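DUF416 domain-containing protein (Shewanella baltica, PDB 2Q9R) is of unknown function, an all-helical member of the DUF416 family that was crystallised with benzoic acid bound. Local coordinates at residues A[22-30]-A[158-169]; A[70-81]-A[99-110]. One frame throughout, in Å; residues are numbered along the deposited sequence. Where two conformers were deposited one is given.

Contact 1 of 2, residues A[22-30]-A[158-169]; sequences LFATALCQR and EKELQNSLLEII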
loop_
_atom_site.group_PDB
_atom_site.type_symbol
_atom_site.label_atom_id
_atom_site.label_comp_id
_atom_site.label_asym_id
_atom_site.label_seq_id
_atom_site.Cartn_x
_atom_site.Cartn_y
_atom_site.Cartn_z
ATOM N N LEU A 22 4.890 25.860 0.905
ATOM C CA LEU A 22 5.432 24.881 -0.056
ATOM C C LEU A 22 5.184 23.429 0.378
ATOM O O LEU A 22 4.692 22.583 -0.421
ATOM C CB LEU A 22 6.941 25.131 -0.287
ATOM C CG LEU A 22 7.740 24.153 -1.169
ATOM C CD1 LEU A 22 7.075 23.970 -2.553
ATOM C CD2 LEU A 22 9.206 24.635 -1.338
ATOM N N PHE A 23 5.572 23.124 1.620
ATOM C CA PHE A 23 5.355 21.800 2.216
ATOM C C PHE A 23 3.897 21.328 2.050
ATOM O O PHE A 23 3.618 20.199 1.596
ATOM C CB PHE A 23 5.772 21.849 3.719
ATOM C CG PHE A 23 5.566 20.535 4.467
ATOM C CD1 PHE A 23 4.345 20.229 5.034
ATOM C CD2 PHE A 23 6.621 19.610 4.592
ATOM C CE1 PHE A 23 4.159 19.043 5.738
ATOM C CE2 PHE A 23 6.435 18.404 5.258
ATOM C CZ PHE A 23 5.196 18.101 5.812
ATOM N N ALA A 24 2.973 22.191 2.468
ATOM C CA ALA A 24 1.528 21.896 2.443
ATOM C C ALA A 24 0.971 21.812 1.010
ATOM O O ALA A 24 0.145 20.940 0.684
ATOM C CB ALA A 24 0.766 22.991 3.277
ATOM N N THR A 25 1.453 22.669 0.122
ATOM C CA THR A 25 1.052 22.603 -1.290
ATOM C C THR A 25 1.435 21.259 -1.891
ATOM O O THR A 25 0.603 20.633 -2.525
ATOM C CB THR A 25 1.658 23.736 -2.086
ATOM O OG1 THR A 25 1.225 24.952 -1.453
ATOM C CG2 THR A 25 1.190 23.755 -3.580
ATOM N N ALA A 26 2.687 20.848 -1.671
ATOM C CA ALA A 26 3.185 19.552 -2.159
ATOM C C ALA A 26 2.319 18.372 -1.628
ATOM O O ALA A 26 1.967 17.439 -2.371
ATOM C CB ALA A 26 4.671 19.381 -1.749
ATOM N N LEU A 27 2.025 18.372 -0.331
ATOM C CA LEU A 27 1.109 17.385 0.230
ATOM C C LEU A 27 -0.298 17.434 -0.396
ATOM O O LEU A 27 -0.917 16.419 -0.582
ATOM C CB LEU A 27 1.014 17.505 1.771
ATOM C CG LEU A 27 2.239 17.087 2.585
ATOM C CD1 LEU A 27 1.886 17.032 4.065
ATOM C CD2 LEU A 27 2.896 15.726 2.071
ATOM N N CYS A 28 -0.815 18.596 -0.720
ATOM C CA CYS A 28 -2.169 18.667 -1.260
ATOM C C CYS A 28 -2.192 18.133 -2.663
ATOM O O CYS A 28 -3.143 17.506 -3.050
ATOM C CB CYS A 28 -2.703 20.085 -1.269
ATOM S SG CYS A 28 -3.172 20.697 0.339
ATOM N N GLN A 29 -1.137 18.422 -3.427
ATOM C CA GLN A 29 -1.019 17.927 -4.767
ATOM C C GLN A 29 -1.031 16.397 -4.753
ATOM O O GLN A 29 -1.657 15.802 -5.571
ATOM C CB GLN A 29 0.251 18.429 -5.446
ATOM C CG GLN A 29 0.462 17.874 -6.833
ATOM C CD GLN A 29 -0.509 18.435 -7.825
ATOM O OE1 GLN A 29 -0.646 19.619 -7.889
ATOM N NE2 GLN A 29 -1.206 17.596 -8.579
ATOM N N ARG A 30 -0.322 15.799 -3.815
ATOM C CA ARG A 30 -0.201 14.361 -3.724
ATOM C C ARG A 30 -1.531 13.617 -3.471
ATOM O O ARG A 30 -1.701 12.488 -3.902
ATOM C CB ARG A 30 0.852 14.069 -2.629
ATOM C CG ARG A 30 1.157 12.638 -2.369
ATOM C CD ARG A 30 2.484 12.527 -1.620
ATOM N NE ARG A 30 2.677 11.239 -1.004
ATOM C CZ ARG A 30 2.385 10.934 0.264
ATOM N NH1 ARG A 30 1.862 11.826 1.102
ATOM N NH2 ARG A 30 2.622 9.717 0.702
ATOM N N GLU A 158 4.213 7.244 3.967
ATOM C CA GLU A 158 3.754 8.556 4.392
ATOM C C GLU A 158 4.770 9.265 5.281
ATOM O O GLU A 158 5.156 10.411 5.017
ATOM C CB GLU A 158 2.393 8.446 5.080
ATOM C CG GLU A 158 1.802 9.768 5.584
ATOM C CD GLU A 158 1.272 10.682 4.477
ATOM O OE1 GLU A 158 1.230 10.277 3.306
ATOM O OE2 GLU A 158 0.899 11.828 4.791
ATOM N N LYS A 159 5.217 8.581 6.326
ATOM C CA LYS A 159 6.258 9.132 7.194
ATOM C C LYS A 159 7.537 9.506 6.474
ATOM O O LYS A 159 8.116 10.578 6.743
ATOM C CB LYS A 159 6.591 8.139 8.325
ATOM C CG LYS A 159 7.645 8.686 9.289
ATOM C CD LYS A 159 8.107 7.639 10.312
ATOM C CE LYS A 159 9.540 7.888 10.757
ATOM N NZ LYS A 159 9.915 7.009 11.906
ATOM N N GLU A 160 8.006 8.610 5.605
ATOM C CA GLU A 160 9.223 8.842 4.831
ATOM C C GLU A 160 9.084 9.997 3.835
ATOM O O GLU A 160 9.960 10.855 3.746
ATOM C CB GLU A 160 9.666 7.531 4.138
ATOM C CG GLU A 160 10.264 6.527 5.145
ATOM C CD GLU A 160 10.513 5.106 4.568
ATOM O OE1 GLU A 160 10.440 4.943 3.320
ATOM O OE2 GLU A 160 10.768 4.174 5.379
ATOM N N LEU A 161 7.969 10.056 3.115
ATOM C CA LEU A 161 7.750 11.163 2.201
ATOM C C LEU A 161 7.630 12.507 2.949
ATOM O O LEU A 161 8.268 13.478 2.571
ATOM C CB LEU A 161 6.527 10.877 1.316
ATOM C CG LEU A 161 6.061 11.851 0.207
ATOM C CD1 LEU A 161 5.410 13.138 0.776
ATOM C CD2 LEU A 161 7.182 12.173 -0.744
ATOM N N GLN A 162 6.847 12.577 4.017
ATOM C CA GLN A 162 6.754 13.839 4.769
ATOM C C GLN A 162 8.113 14.274 5.350
ATOM O O GLN A 162 8.428 15.454 5.352
ATOM C CB GLN A 162 5.712 13.757 5.894
ATOM C CG GLN A 162 4.267 13.722 5.425
ATOM C CD GLN A 162 3.334 14.361 6.398
ATOM O OE1 GLN A 162 3.696 15.344 7.058
ATOM N NE2 GLN A 162 2.104 13.810 6.510
ATOM N N ASN A 163 8.918 13.322 5.827
ATOM C CA ASN A 163 10.249 13.671 6.321
ATOM C C ASN A 163 11.199 14.166 5.248
ATOM O O ASN A 163 11.923 15.146 5.446
ATOM C CB ASN A 163 10.872 12.494 7.100
ATOM C CG ASN A 163 10.471 12.533 8.551
ATOM O OD1 ASN A 163 11.112 13.209 9.347
ATOM N ND2 ASN A 163 9.365 11.874 8.890
ATOM N N SER A 164 11.220 13.447 4.141
ATOM C CA SER A 164 12.066 13.806 3.007
ATOM C C SER A 164 11.687 15.167 2.425
ATOM O O SER A 164 12.544 15.954 2.061
ATOM C CB SER A 164 11.954 12.742 1.931
ATOM O OG SER A 164 12.681 11.596 2.316
ATOM N N LEU A 165 10.399 15.422 2.328
ATOM C CA LEU A 165 9.903 16.721 1.897
ATOM C C LEU A 165 10.345 17.823 2.870
ATOM O O LEU A 165 10.757 18.914 2.461
ATOM C CB LEU A 165 8.374 16.681 1.826
ATOM C CG LEU A 165 7.625 17.909 1.344
ATOM C CD1 LEU A 165 8.036 18.298 -0.113
ATOM C CD2 LEU A 165 6.102 17.631 1.456
ATOM N N LEU A 166 10.261 17.552 4.167
ATOM C CA LEU A 166 10.647 18.559 5.154
ATOM C C LEU A 166 12.142 18.868 5.065
ATOM O O LEU A 166 12.554 20.053 5.131
ATOM C CB LEU A 166 10.292 18.107 6.569
ATOM C CG LEU A 166 10.667 19.004 7.752
ATOM C CD1 LEU A 166 10.115 20.398 7.566
ATOM C CD2 LEU A 166 10.167 18.391 9.062
ATOM N N GLU A 167 12.942 17.810 4.931
ATOM C CA GLU A 167 14.388 17.942 4.831
ATOM C C GLU A 167 14.850 18.768 3.661
ATOM O O GLU A 167 15.788 19.522 3.799
ATOM C CB GLU A 167 15.052 16.569 4.711
ATOM C CG GLU A 167 15.032 15.775 5.985
ATOM C CD GLU A 167 15.480 14.345 5.763
ATOM O OE1 GLU A 167 16.000 14.052 4.659
ATOM O OE2 GLU A 167 15.317 13.527 6.691
ATOM N N ILE A 168 14.251 18.580 2.493
ATOM C CA ILE A 168 14.687 19.357 1.341
ATOM C C ILE A 168 14.288 20.834 1.499
ATOM O O ILE A 168 15.085 21.735 1.181
ATOM C CB ILE A 168 14.312 18.708 -0.023
ATOM C CG1 ILE A 168 14.930 19.506 -1.177
ATOM C CG2 ILE A 168 12.804 18.488 -0.188
ATOM C CD1 ILE A 168 15.298 18.643 -2.410
ATOM N N ILE A 169 13.116 21.095 2.055
ATOM C CA ILE A 169 12.707 22.483 2.289
ATOM C C ILE A 169 13.544 23.150 3.354
ATOM O O ILE A 169 13.957 24.301 3.188
ATOM C CB ILE A 169 11.190 22.566 2.620
ATOM C CG1 ILE A 169 10.403 22.048 1.399
ATOM C CG2 ILE A 169 10.748 23.974 3.016
ATOM C CD1 ILE A 169 8.901 21.815 1.657
#
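Phe23 lays one face of its ring against Leu165, whose CD2 stands 4.1 Å from the ring centroid and 27° off the normal, a CH-pi contact. The ring gets there with CG anti to the backbone N, and it enters as a knob among Gln162, Leu165, Leu166 and Ile169. Its rim meets the amide of Gln162 with the two planes 63° apart, CZ lying 3.4 Å from OE1; that oxygen is hydrogen-bonded to Ser121. At the ring's edge near CB, Ile169 CD1 packs 3.7 Å from Phe23 CB and reaches Leu22 CG. The segment axes approach to 10.3 Å at 145°, a roughly antiparallel packing of helices 17-42 and 153-170 in an all-helical fold, with Phe23 as its knob. Leu27 continues the apolar seam, its CD2 touching both Leu161 CD1 and Leu165 CD2, each at 3.8 Å. At the other end the extended Arg30 holds Glu158 OE1 end-on in a salt bridge, NH1 at 2.8 Å and NH2 at 3.0 Å, both from the same face of the carboxylate. Leu161 covers one guanidinium face. Glu158 OE2 accepts from Gln162 NE2 at 2.9 Å and is also hydrogen-bonded to Ser124, which would probably limit rotation of the buried carboxylate.

Contact 2 of 2, residues A[70-81]-A[99-110]; sequences IDVHLQRLEDNT and VVAISTLLGAIQ. With SO4 (sulfate ion), chain C.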
loop_
_atom_site.group_PDB
_atom_site.type_symbol
_atom_site.label_atom_id
_atom_site.label_comp_id
_atom_site.label_asym_id
_atom_site.label_seq_id
_atom_site.Cartn_x
_atom_site.Cartn_y
_atom_site.Cartn_z
ATOM N N ILE A 70 -9.637 34.248 -4.017
ATOM C CA ILE A 70 -9.636 33.070 -3.178
ATOM C C ILE A 70 -11.044 32.576 -2.798
ATOM O O ILE A 70 -11.335 31.384 -2.868
ATOM C CB ILE A 70 -8.761 33.289 -1.902
ATOM C CG1 ILE A 70 -7.292 33.471 -2.295
ATOM C CG2 ILE A 70 -8.909 32.119 -0.952
ATOM C CD1 ILE A 70 -6.338 33.474 -1.111
ATOM N N ASP A 71 -11.915 33.498 -2.401
ATOM C CA ASP A 71 -13.258 33.160 -1.980
ATOM C C ASP A 71 -14.032 32.436 -3.047
ATOM O O ASP A 71 -14.773 31.501 -2.744
ATOM C CB ASP A 71 -14.027 34.439 -1.569
ATOM C CG ASP A 71 -13.582 34.995 -0.222
ATOM O OD1 ASP A 71 -12.801 34.335 0.507
ATOM O OD2 ASP A 71 -14.029 36.120 0.118
ATOM N N VAL A 72 -13.859 32.821 -4.306
ATOM C CA VAL A 72 -14.613 32.137 -5.356
ATOM C C VAL A 72 -14.119 30.698 -5.491
ATOM O O VAL A 72 -14.923 29.793 -5.625
ATOM C CB VAL A 72 -14.632 32.886 -6.721
ATOM C CG1 VAL A 72 -13.304 32.767 -7.436
ATOM C CG2 VAL A 72 -15.773 32.333 -7.583
ATOM N N HIS A 73 -12.823 30.482 -5.392
ATOM C CA HIS A 73 -12.306 29.115 -5.352
ATOM C C HIS A 73 -12.742 28.319 -4.134
ATOM O O HIS A 73 -13.060 27.133 -4.260
ATOM C CB HIS A 73 -10.780 29.133 -5.464
ATOM C CG HIS A 73 -10.327 29.535 -6.822
ATOM N ND1 HIS A 73 -10.314 28.649 -7.878
ATOM C CD2 HIS A 73 -9.967 30.737 -7.324
ATOM C CE1 HIS A 73 -9.936 29.288 -8.971
ATOM N NE2 HIS A 73 -9.720 30.554 -8.664
ATOM N N LEU A 74 -12.743 28.957 -2.957
ATOM C CA LEU A 74 -13.239 28.324 -1.732
ATOM C C LEU A 74 -14.692 27.900 -1.899
ATOM O O LEU A 74 -15.087 26.817 -1.488
ATOM C CB LEU A 74 -13.105 29.258 -0.514
ATOM C CG LEU A 74 -11.695 29.498 0.019
ATOM C CD1 LEU A 74 -11.725 30.548 1.157
ATOM C CD2 LEU A 74 -11.049 28.178 0.489
ATOM N N GLN A 75 -15.492 28.743 -2.537
ATOM C CA GLN A 75 -16.878 28.379 -2.775
ATOM C C GLN A 75 -17.018 27.227 -3.756
ATOM O O GLN A 75 -17.842 26.338 -3.560
ATOM C CB GLN A 75 -17.699 29.601 -3.243
ATOM C CG GLN A 75 -19.172 29.301 -3.347
ATOM C CD GLN A 75 -19.748 28.909 -2.006
ATOM O OE1 GLN A 75 -19.690 29.688 -1.059
ATOM N NE2 GLN A 75 -20.278 27.684 -1.907
ATOM N N ARG A 76 -16.242 27.243 -4.831
ATOM C CA ARG A 76 -16.268 26.120 -5.785
ATOM C C ARG A 76 -15.768 24.833 -5.155
ATOM O O ARG A 76 -16.318 23.755 -5.403
ATOM C CB ARG A 76 -15.447 26.417 -7.035
ATOM C CG ARG A 76 -16.088 27.448 -7.945
ATOM C CD ARG A 76 -15.648 27.277 -9.390
ATOM N NE ARG A 76 -16.156 28.381 -10.210
ATOM C CZ ARG A 76 -15.472 29.480 -10.559
ATOM N NH1 ARG A 76 -14.199 29.666 -10.185
ATOM N NH2 ARG A 76 -16.068 30.406 -11.307
ATOM N N LEU A 77 -14.728 24.946 -4.345
ATOM C CA LEU A 77 -14.250 23.783 -3.614
ATOM C C LEU A 77 -15.354 23.190 -2.728
ATOM O O LEU A 77 -15.575 21.974 -2.744
ATOM C CB LEU A 77 -12.995 24.138 -2.821
ATOM C CG LEU A 77 -11.735 24.358 -3.710
ATOM C CD1 LEU A 77 -10.615 25.164 -3.026
ATOM C CD2 LEU A 77 -11.206 22.998 -4.167
ATOM N N GLU A 78 -16.053 24.041 -1.979
ATOM C CA GLU A 78 -17.098 23.541 -1.103
ATOM C C GLU A 78 -18.214 22.879 -1.919
ATOM O O GLU A 78 -18.667 21.799 -1.546
ATOM C CB GLU A 78 -17.631 24.633 -0.167
ATOM C CG GLU A 78 -18.447 24.099 1.052
ATOM C CD GLU A 78 -17.656 23.170 1.978
ATOM O OE1 GLU A 78 -16.415 23.332 2.104
ATOM O OE2 GLU A 78 -18.283 22.270 2.589
ATOM N N ASP A 79 -18.603 23.481 -3.048
ATOM C CA ASP A 79 -19.626 22.899 -3.927
ATOM C C ASP A 79 -19.238 21.514 -4.403
ATOM O O ASP A 79 -20.089 20.679 -4.672
ATOM C CB ASP A 79 -19.884 23.801 -5.148
ATOM C CG ASP A 79 -20.576 25.126 -4.781
ATOM O OD1 ASP A 79 -21.172 25.219 -3.686
ATOM O OD2 ASP A 79 -20.502 26.080 -5.587
ATOM N N ASN A 80 -17.944 21.272 -4.505
ATOM C CA ASN A 80 -17.431 19.974 -4.933
ATOM C C ASN A 80 -16.935 19.046 -3.809
ATOM O O ASN A 80 -16.190 18.080 -4.063
ATOM C CB ASN A 80 -16.310 20.220 -5.949
ATOM C CG ASN A 80 -16.847 20.646 -7.282
ATOM O OD1 ASN A 80 -17.210 19.813 -8.088
ATOM N ND2 ASN A 80 -16.944 21.955 -7.499
ATOM N N THR A 81 -17.319 19.357 -2.579
ATOM C CA THR A 81 -16.923 18.548 -1.445
ATOM C C THR A 81 -18.097 17.604 -1.175
ATOM O O THR A 81 -19.212 18.064 -0.917
ATOM C CB THR A 81 -16.638 19.386 -0.224
ATOM O OG1 THR A 81 -15.630 20.361 -0.532
ATOM C CG2 THR A 81 -16.149 18.467 0.966
ATOM N N VAL A 99 -10.115 17.556 -0.970
ATOM C CA VAL A 99 -10.687 18.899 -1.265
ATOM C C VAL A 99 -10.625 19.764 0.002
ATOM O O VAL A 99 -10.254 20.969 -0.062
ATOM C CB VAL A 99 -12.109 18.799 -1.986
ATOM C CG1 VAL A 99 -13.085 17.956 -1.198
ATOM C CG2 VAL A 99 -12.698 20.187 -2.284
ATOM N N VAL A 100 -10.858 19.160 1.171
ATOM C CA VAL A 100 -10.846 19.944 2.418
ATOM C C VAL A 100 -9.424 20.471 2.758
ATOM O O VAL A 100 -9.254 21.604 3.259
ATOM C CB VAL A 100 -11.471 19.157 3.613
ATOM C CG1 VAL A 100 -11.105 19.787 4.941
ATOM C CG2 VAL A 100 -13.021 19.016 3.457
ATOM N N ALA A 101 -8.412 19.679 2.465
ATOM C CA ALA A 101 -7.000 20.144 2.565
ATOM C C ALA A 101 -6.703 21.382 1.718
ATOM O O ALA A 101 -6.066 22.316 2.162
ATOM C CB ALA A 101 -6.048 19.008 2.168
ATOM N N ILE A 102 -7.140 21.348 0.468
ATOM C CA ILE A 102 -6.915 22.454 -0.432
ATOM C C ILE A 102 -7.665 23.664 0.089
ATOM O O ILE A 102 -7.093 24.772 0.142
ATOM C CB ILE A 102 -7.322 22.105 -1.891
ATOM C CG1 ILE A 102 -6.412 20.979 -2.406
ATOM C CG2 ILE A 102 -7.206 23.342 -2.761
ATOM C CD1 ILE A 102 -6.933 20.223 -3.651
ATOM N N SER A 103 -8.906 23.462 0.522
ATOM C CA SER A 103 -9.683 24.565 1.073
ATOM C C SER A 103 -9.011 25.164 2.307
ATOM O O SER A 103 -8.941 26.373 2.439
ATOM C CB SER A 103 -11.095 24.126 1.447
ATOM O OG SER A 103 -11.800 23.600 0.338
ATOM N N THR A 104 -8.579 24.302 3.232
ATOM C CA THR A 104 -7.864 24.721 4.445
ATOM C C THR A 104 -6.584 25.513 4.103
ATOM O O THR A 104 -6.333 26.566 4.650
ATOM C CB THR A 104 -7.507 23.490 5.300
ATOM O OG1 THR A 104 -8.708 22.761 5.584
ATOM C CG2 THR A 104 -6.793 23.880 6.599
ATOM N N LEU A 105 -5.801 25.024 3.154
ATOM C CA LEU A 105 -4.577 25.746 2.752
ATOM C C LEU A 105 -4.848 27.118 2.126
ATOM O O LEU A 105 -4.166 28.120 2.462
ATOM C CB LEU A 105 -3.743 24.853 1.818
ATOM C CG LEU A 105 -2.519 25.513 1.216
ATOM C CD1 LEU A 105 -1.615 26.159 2.324
ATOM C CD2 LEU A 105 -1.778 24.468 0.369
ATOM N N LEU A 106 -5.796 27.181 1.182
ATOM C CA LEU A 106 -6.184 28.459 0.612
ATOM C C LEU A 106 -6.704 29.388 1.700
ATOM O O LEU A 106 -6.374 30.568 1.720
ATOM C CB LEU A 106 -7.269 28.292 -0.441
ATOM C CG LEU A 106 -6.889 28.007 -1.884
ATOM C CD1 LEU A 106 -8.130 27.586 -2.669
ATOM C CD2 LEU A 106 -6.233 29.229 -2.506
ATOM N N GLY A 107 -7.501 28.854 2.619
ATOM C CA GLY A 107 -8.019 29.672 3.720
ATOM C C GLY A 107 -6.927 30.177 4.645
ATOM O O GLY A 107 -6.984 31.307 5.113
ATOM N N ALA A 108 -5.914 29.349 4.873
ATOM C CA ALA A 108 -4.786 29.698 5.736
ATOM C C ALA A 108 -3.896 30.777 5.112
ATOM O O ALA A 108 -3.463 31.694 5.799
ATOM C CB ALA A 108 -3.981 28.461 6.071
ATOM N N ILE A 109 -3.658 30.662 3.805
ATOM C CA ILE A 109 -2.943 31.647 2.995
ATOM C C ILE A 109 -3.636 32.993 3.061
ATOM O O ILE A 109 -2.996 34.029 3.219
ATOM C CB ILE A 109 -2.830 31.145 1.519
ATOM C CG1 ILE A 109 -1.778 30.038 1.439
ATOM C CG2 ILE A 109 -2.467 32.259 0.546
ATOM C CD1 ILE A 109 -2.005 29.050 0.355
ATOM N N GLN A 110 -4.960 32.965 2.975
ATOM C CA GLN A 110 -5.754 34.182 2.998
ATOM C C GLN A 110 -5.636 34.874 4.358
ATOM O O GLN A 110 -5.499 36.093 4.421
ATOM C CB GLN A 110 -7.212 33.837 2.675
ATOM C CG GLN A 110 -8.151 34.996 2.596
ATOM C CD GLN A 110 -9.560 34.565 2.205
ATOM O OE1 GLN A 110 -10.177 33.734 2.875
ATOM N NE2 GLN A 110 -10.074 35.129 1.114
HETATM S S SO4 C . -9.813 37.165 -1.719
HETATM O O1 SO4 C . -10.480 38.405 -2.130
HETATM O O2 SO4 C . -8.634 36.948 -2.577
HETATM O O3 SO4 C . -9.305 37.256 -0.340
HETATM O O4 SO4 C . -10.832 36.110 -1.872
HETATM O O HOH W 1 -14.030 25.474 0.613
HETATM O O HOH W 2 -13.792 21.856 1.078
#
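An antiparallel helix pair, helix 70-79 against helix 92-111, defines this contact: the short axes lie 9.7 Å apart and their directions differ by 162°. Three leucines interlock as knobs. Leu77 fits among Val99, Ile102, Ser103 and Leu106, and its CD1 presses on Leu106 CD1 at 3.5 Å, tighter than usual for two carbons; the two side chains cross at about a right angle. Leu106 in turn enters between Ile70, His73, Leu74 and Leu77. Leu74 slides past Leu106 in the opposite sense and sets CD2 3.4 Å from Ser103 O, beside Gly107.

At one end Gln110, extended beyond CG, donates through NE2 to Asp71 OD1 (2.9 Å, 171°), coming from above the carboxylate plane. The same nitrogen gives a bond to sulfate O3 at 2.7 Å. The backbone N atoms of Ile70 and Asp71 also bind this sulfate, probably a crystallisation ion, as the first turn of a helix commonly does for an anion.

At the other end Thr81 OG1 donates to Leu77 O at 2.7 Å and lies against both methyls of Val99, while Thr81 CG2 meets Val100 CG2 at 4.0 Å. A water joins Thr81 OG1 to Ser103 OG. A glycine in place of Thr81 would probably leave Leu77 O without its hydroxyl donor, unseat that water and open a gap beside Val99. Asn80 O, bonded to Tyr35, ties this helix end to helix 17-42. Two consecutive helices, joined by the loop 80-91 and packed antiparallel through interlocking leucines, form a helical hairpin of this all-helical fold.

Overall arrangement
Contact 1 and contact 2 sit on opposite sides of the chain's centre, about 20 Å apart between centres, and the sequence of contact 2 falls between the two segments of contact 1. They nevertheless touch: helix 17-42 packs against helix 153-170 through contact 1, while Thr25 and Cys28 turn to helix 92-111. There Thr25 OG1 lies 3.5 Å from Leu105 CD2 and Cys28 SG 3.8 Å from Ala101 O. The packing order thus runs from 158-169 to 22-30, 99-110 and 70-81. Neither contact lines the benzoic acid pocket formed by Asn34, Phe38, Tyr131 and others: a bound benzoic acid lies about 12 Å from the Arg30 side chain, and one lies about 11 Å from that of Val99.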